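Local atomic coordinates of mandelate racemase/muconate lactonizing enzyme family protein (Azoarcus sp., PDB entry 2QDE), a protein that belongs to the mandelate racemase/muconate lactonizing enzyme family of the enolase superfamily and binds a barium ion in its barrel domain. Residues E181-V186 with V190-D195; L157-H162 with D334-R339. All coordinates share one frame; numbering follows the deposited sequence.

Interaction 1 (E181-V186 with V190-D195); sequences EVRRAV and VDLFID. With BA (barium ion), chain I.
The carbonyl oxygen of V190 accepts a hydrogen bond from R183, NH2 to O 2.7 Å, entering in the carbonyl plane on a lone pair. The bond is bent at the donor, with an N-H...O angle of 141°, yet the oxygen sits only 7° out of the guanidinium plane. The flat group is turned edge-on to the carbonyl, while L192 lies over one of its faces, the methyl CD2 4.1 Å from R183 CZ. R183 reaches this place because its chain, anti to the backbone N at chi1, bends at both chi2 and chi3. NH2 also bonds to G187 O and NH1 to Y215 O. Water 1 accepts from L192 N at 2.8 Å and, weakly, from R183 NH1. Apolar contacts complete the packing: V182 CG1 meets L192 CD1 at 4.0 Å, and V186 crosses V190 at about a right angle, V186 CB to V190 CG2 3.9 Å. Farther along, D195 holds the barium ion through both carboxylate oxygens, OD2 at 2.7 Å. R183 thus ties helix 172-186 to the segment leading into strand 192-195, within their beta-alpha-beta unit with strand 164-167. Three carbonyls, of V190, G187 and Y215, fix the rotation of its buried guanidinium and would be expected to offset its positive charge.

Interaction 2 (L157-H162 with D334-R339); sequences LREGFH and DCLNSR
E159 and L336 run alongside each other in opposite directions, the methylene CG of E159 resting 3.7 Å from L336 CB. The glutamate chain leaves with CG anti to the backbone N (chi1 -176°) and then bends at chi2, which presents its aliphatic part to the leucine and its carboxylate to the next residue, N337. There the two side chains cross at about a right angle, with the carboxylate and amide planes 61° apart. N337 ND2 donates to E159 OE2 at 3.4 Å; the N-H...O angle of 165° is nearly straight, but the length makes the bond weak. F161 approaches L336 from another direction. It turns its ring edge to the backbone, CZ lying 3.3 Å from L336 O, with that oxygen close to the ring plane. Its CE1 also packs against L336 CB at 4.2 Å. Both F161 and L336 touch V156 and L139, which places the apolar side of the contact between helix 146-159 and strand 135-140. The backbone turns at G160, whose positive phi marks a Schellman motif closing that helix; its N bonds to L157 O at 3.0 Å. On the partner side, D334 is the C-prime residue of a second Schellman motif, ending helix 328-332. In this TIM-barrel-like domain, the end of helix 146-159 and the helix-to-strand turn toward strand 164-167 thus pack on the loop between helix 328-332 and strand 351-353.

Overall arrangement
Both contacts belong to the barrel-like domain, their centres about 17 Å apart, and L157, on segment 157-162, packs on interaction 1. Its CD1 lies 3.4 Å from V186 CG1 and 3.8 Å from V190 CG2, so helix 146-159 lies against the end of helix 172-186 and the residue leading into strand 192-195. D191 CB also approaches H162 O, at 3.9 Å. In sequence, interaction 1 is nested within the long loop closed by interaction 2. The barium site belongs to interaction 1 through D195, with N197, E221 and D246 supplying the other protein ligands; interaction 2 contributes none, but its 157-162 half leads into strand 164-167, whose K165 bonds to D195.

Interaction 1 (E181-V186 with V190-D195)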
# COMPACT_ATOMS: atom_id res chain seq x y z
N GLU A 181 -34.57 -0.48 -25.97
CA GLU A 181 -36.02 -0.64 -26.02
C GLU A 181 -36.69 -0.59 -24.65
O GLU A 181 -37.63 0.18 -24.43
CB GLU A 181 -36.37 -1.95 -26.73
CG GLU A 181 -37.81 -2.42 -26.50
CD GLU A 181 -38.85 -1.54 -27.18
OE1 GLU A 181 -38.49 -0.44 -27.67
OE2 GLU A 181 -40.04 -1.95 -27.22
N VAL A 182 -36.21 -1.41 -23.71
CA VAL A 182 -36.80 -1.43 -22.38
C VAL A 182 -36.78 -0.04 -21.73
O VAL A 182 -37.78 0.39 -21.14
CB VAL A 182 -36.06 -2.43 -21.47
CG1 VAL A 182 -36.70 -2.44 -20.09
CG2 VAL A 182 -36.12 -3.82 -22.08
N ARG A 183 -35.65 0.66 -21.84
CA ARG A 183 -35.53 2.00 -21.26
C ARG A 183 -36.55 2.98 -21.82
O ARG A 183 -37.14 3.77 -21.07
CB ARG A 183 -34.12 2.57 -21.52
CG ARG A 183 -33.92 4.02 -21.05
CD ARG A 183 -33.22 4.09 -19.71
NE ARG A 183 -34.15 4.03 -18.59
CZ ARG A 183 -33.81 3.79 -17.33
NH1 ARG A 183 -32.54 3.56 -16.99
NH2 ARG A 183 -34.75 3.77 -16.39
N ARG A 184 -36.75 2.95 -23.14
CA ARG A 184 -37.69 3.84 -23.80
C ARG A 184 -39.11 3.61 -23.29
O ARG A 184 -39.88 4.55 -23.12
CB ARG A 184 -37.67 3.63 -25.31
CG ARG A 184 -38.65 4.53 -26.07
CD ARG A 184 -39.01 3.97 -27.44
NE ARG A 184 -39.63 2.64 -27.34
CZ ARG A 184 -40.83 2.40 -26.81
NH1 ARG A 184 -41.58 3.39 -26.35
NH2 ARG A 184 -41.29 1.15 -26.74
N ALA A 185 -39.43 2.35 -23.03
CA ALA A 185 -40.74 1.97 -22.55
C ALA A 185 -41.01 2.37 -21.11
O ALA A 185 -42.03 3.01 -20.82
CB ALA A 185 -40.93 0.46 -22.71
N VAL A 186 -40.11 2.02 -20.19
CA VAL A 186 -40.30 2.32 -18.78
C VAL A 186 -39.96 3.75 -18.36
O VAL A 186 -40.32 4.17 -17.26
CB VAL A 186 -39.51 1.33 -17.90
CG1 VAL A 186 -39.91 -0.10 -18.24
CG2 VAL A 186 -38.01 1.52 -18.11
N VAL A 190 -37.53 4.85 -13.81
CA VAL A 190 -37.58 3.47 -13.33
C VAL A 190 -36.19 2.90 -13.06
O VAL A 190 -35.26 3.13 -13.84
CB VAL A 190 -38.29 2.56 -14.35
CG1 VAL A 190 -38.06 1.09 -14.02
CG2 VAL A 190 -39.78 2.87 -14.36
N ASP A 191 -36.06 2.18 -11.94
CA ASP A 191 -34.80 1.54 -11.53
C ASP A 191 -34.58 0.35 -12.47
O ASP A 191 -35.24 -0.68 -12.35
CB ASP A 191 -34.92 1.06 -10.08
CG ASP A 191 -33.66 0.35 -9.57
OD1 ASP A 191 -32.77 0.02 -10.39
OD2 ASP A 191 -33.57 0.10 -8.35
N LEU A 192 -33.65 0.50 -13.41
CA LEU A 192 -33.36 -0.55 -14.38
C LEU A 192 -31.88 -0.91 -14.38
O LEU A 192 -31.02 -0.03 -14.40
CB LEU A 192 -33.77 -0.07 -15.77
CG LEU A 192 -33.44 -0.98 -16.96
CD1 LEU A 192 -34.30 -2.24 -16.89
CD2 LEU A 192 -33.69 -0.22 -18.27
N PHE A 193 -31.56 -2.21 -14.33
CA PHE A 193 -30.17 -2.63 -14.38
C PHE A 193 -30.01 -3.99 -15.06
O PHE A 193 -31.00 -4.65 -15.36
CB PHE A 193 -29.53 -2.63 -12.98
CG PHE A 193 -30.12 -3.61 -12.00
CD1 PHE A 193 -29.52 -4.86 -11.80
CD2 PHE A 193 -31.22 -3.26 -11.22
CE1 PHE A 193 -30.01 -5.75 -10.83
CE2 PHE A 193 -31.73 -4.14 -10.25
CZ PHE A 193 -31.12 -5.38 -10.05
N ILE A 194 -28.77 -4.38 -15.33
CA ILE A 194 -28.51 -5.65 -16.00
C ILE A 194 -27.56 -6.56 -15.24
O ILE A 194 -26.74 -6.10 -14.44
CB ILE A 194 -27.93 -5.41 -17.41
CG1 ILE A 194 -26.62 -4.60 -17.31
CG2 ILE A 194 -28.94 -4.67 -18.27
CD1 ILE A 194 -25.91 -4.42 -18.63
N ASP A 195 -27.67 -7.86 -15.51
CA ASP A 195 -26.85 -8.89 -14.86
C ASP A 195 -26.05 -9.62 -15.94
O ASP A 195 -26.62 -10.13 -16.89
CB ASP A 195 -27.78 -9.86 -14.14
CG ASP A 195 -27.03 -10.83 -13.24
OD1 ASP A 195 -25.79 -10.91 -13.32
OD2 ASP A 195 -27.70 -11.53 -12.44
BA BA I . -25.90 -13.05 -11.06
O HOH W 1 -32.28 2.92 -13.57

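Interaction 2 (L157-H162 with D334-R339)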
# COMPACT_ATOMS: atom_id res chain seq x y z
N LEU A 157 -44.07 -3.57 -13.85
CA LEU A 157 -44.19 -2.29 -13.16
C LEU A 157 -45.64 -2.02 -12.77
O LEU A 157 -45.91 -1.50 -11.69
CB LEU A 157 -43.65 -1.16 -14.05
CG LEU A 157 -42.12 -1.18 -14.23
CD1 LEU A 157 -41.71 -0.21 -15.32
CD2 LEU A 157 -41.45 -0.85 -12.91
N ARG A 158 -46.58 -2.37 -13.65
CA ARG A 158 -48.00 -2.16 -13.36
C ARG A 158 -48.45 -2.96 -12.14
O ARG A 158 -49.33 -2.52 -11.39
CB ARG A 158 -48.86 -2.54 -14.57
CG ARG A 158 -49.24 -1.36 -15.46
CD ARG A 158 -50.23 -1.74 -16.56
NE ARG A 158 -49.57 -2.33 -17.73
CZ ARG A 158 -49.67 -3.61 -18.09
NH1 ARG A 158 -50.42 -4.45 -17.37
NH2 ARG A 158 -49.03 -4.05 -19.17
N GLU A 159 -47.84 -4.12 -11.93
CA GLU A 159 -48.18 -4.98 -10.80
C GLU A 159 -47.70 -4.38 -9.47
O GLU A 159 -48.22 -4.72 -8.41
CB GLU A 159 -47.58 -6.37 -11.00
CG GLU A 159 -47.93 -7.39 -9.93
CD GLU A 159 -49.42 -7.55 -9.72
OE1 GLU A 159 -50.19 -7.46 -10.71
OE2 GLU A 159 -49.84 -7.77 -8.55
N GLY A 160 -46.69 -3.50 -9.54
CA GLY A 160 -46.19 -2.87 -8.33
C GLY A 160 -44.72 -3.09 -7.99
O GLY A 160 -44.21 -2.53 -7.02
N PHE A 161 -44.03 -3.90 -8.78
CA PHE A 161 -42.62 -4.16 -8.51
C PHE A 161 -41.77 -2.90 -8.54
O PHE A 161 -42.04 -1.96 -9.28
CB PHE A 161 -42.12 -5.24 -9.46
CG PHE A 161 -42.72 -6.58 -9.18
CD1 PHE A 161 -43.95 -6.94 -9.75
CD2 PHE A 161 -42.11 -7.47 -8.30
CE1 PHE A 161 -44.55 -8.16 -9.43
CE2 PHE A 161 -42.70 -8.69 -7.97
CZ PHE A 161 -43.93 -9.04 -8.54
N HIS A 162 -40.73 -2.90 -7.71
CA HIS A 162 -39.83 -1.76 -7.50
C HIS A 162 -38.63 -1.57 -8.41
O HIS A 162 -38.04 -0.50 -8.43
CB HIS A 162 -39.41 -1.79 -6.03
CG HIS A 162 -40.57 -1.91 -5.10
ND1 HIS A 162 -41.18 -0.81 -4.53
CD2 HIS A 162 -41.30 -2.98 -4.72
CE1 HIS A 162 -42.23 -1.20 -3.83
NE2 HIS A 162 -42.33 -2.52 -3.93
N ASP A 334 -45.05 -18.74 -13.83
CA ASP A 334 -45.26 -17.67 -14.81
C ASP A 334 -46.42 -16.72 -14.48
O ASP A 334 -47.40 -16.65 -15.21
CB ASP A 334 -45.45 -18.30 -16.19
CG ASP A 334 -45.40 -17.28 -17.32
OD1 ASP A 334 -44.65 -16.30 -17.20
OD2 ASP A 334 -46.09 -17.47 -18.33
N CYS A 335 -46.30 -16.00 -13.37
CA CYS A 335 -47.33 -15.04 -12.95
C CYS A 335 -46.65 -13.92 -12.17
O CYS A 335 -45.43 -13.97 -11.94
CB CYS A 335 -48.38 -15.72 -12.08
SG CYS A 335 -47.70 -16.74 -10.78
N LEU A 336 -47.42 -12.91 -11.75
CA LEU A 336 -46.84 -11.78 -11.03
C LEU A 336 -47.23 -11.67 -9.57
O LEU A 336 -46.72 -10.82 -8.84
CB LEU A 336 -47.18 -10.48 -11.76
CG LEU A 336 -46.62 -10.40 -13.19
CD1 LEU A 336 -47.17 -9.18 -13.90
CD2 LEU A 336 -45.09 -10.36 -13.13
N ASN A 337 -48.17 -12.51 -9.14
CA ASN A 337 -48.60 -12.54 -7.75
C ASN A 337 -48.93 -13.99 -7.42
O ASN A 337 -49.12 -14.81 -8.33
CB ASN A 337 -49.79 -11.61 -7.49
CG ASN A 337 -50.91 -11.82 -8.47
OD1 ASN A 337 -51.51 -12.89 -8.52
ND2 ASN A 337 -51.20 -10.79 -9.26
N SER A 338 -48.99 -14.31 -6.14
CA SER A 338 -49.24 -15.68 -5.69
C SER A 338 -50.69 -16.17 -5.67
O SER A 338 -50.93 -17.36 -5.47
CB SER A 338 -48.63 -15.89 -4.31
OG SER A 338 -49.19 -14.97 -3.38
N ARG A 339 -51.66 -15.28 -5.85
CA ARG A 339 -53.04 -15.74 -5.85
C ARG A 339 -53.25 -16.56 -7.12
O ARG A 339 -54.15 -17.39 -7.19
CB ARG A 339 -54.03 -14.56 -5.79
CG ARG A 339 -53.63 -13.35 -6.60
CD ARG A 339 -54.80 -12.39 -6.83
NE ARG A 339 -55.74 -12.94 -7.80
CZ ARG A 339 -56.71 -12.23 -8.39
NH1 ARG A 339 -56.86 -10.94 -8.11
NH2 ARG A 339 -57.52 -12.82 -9.27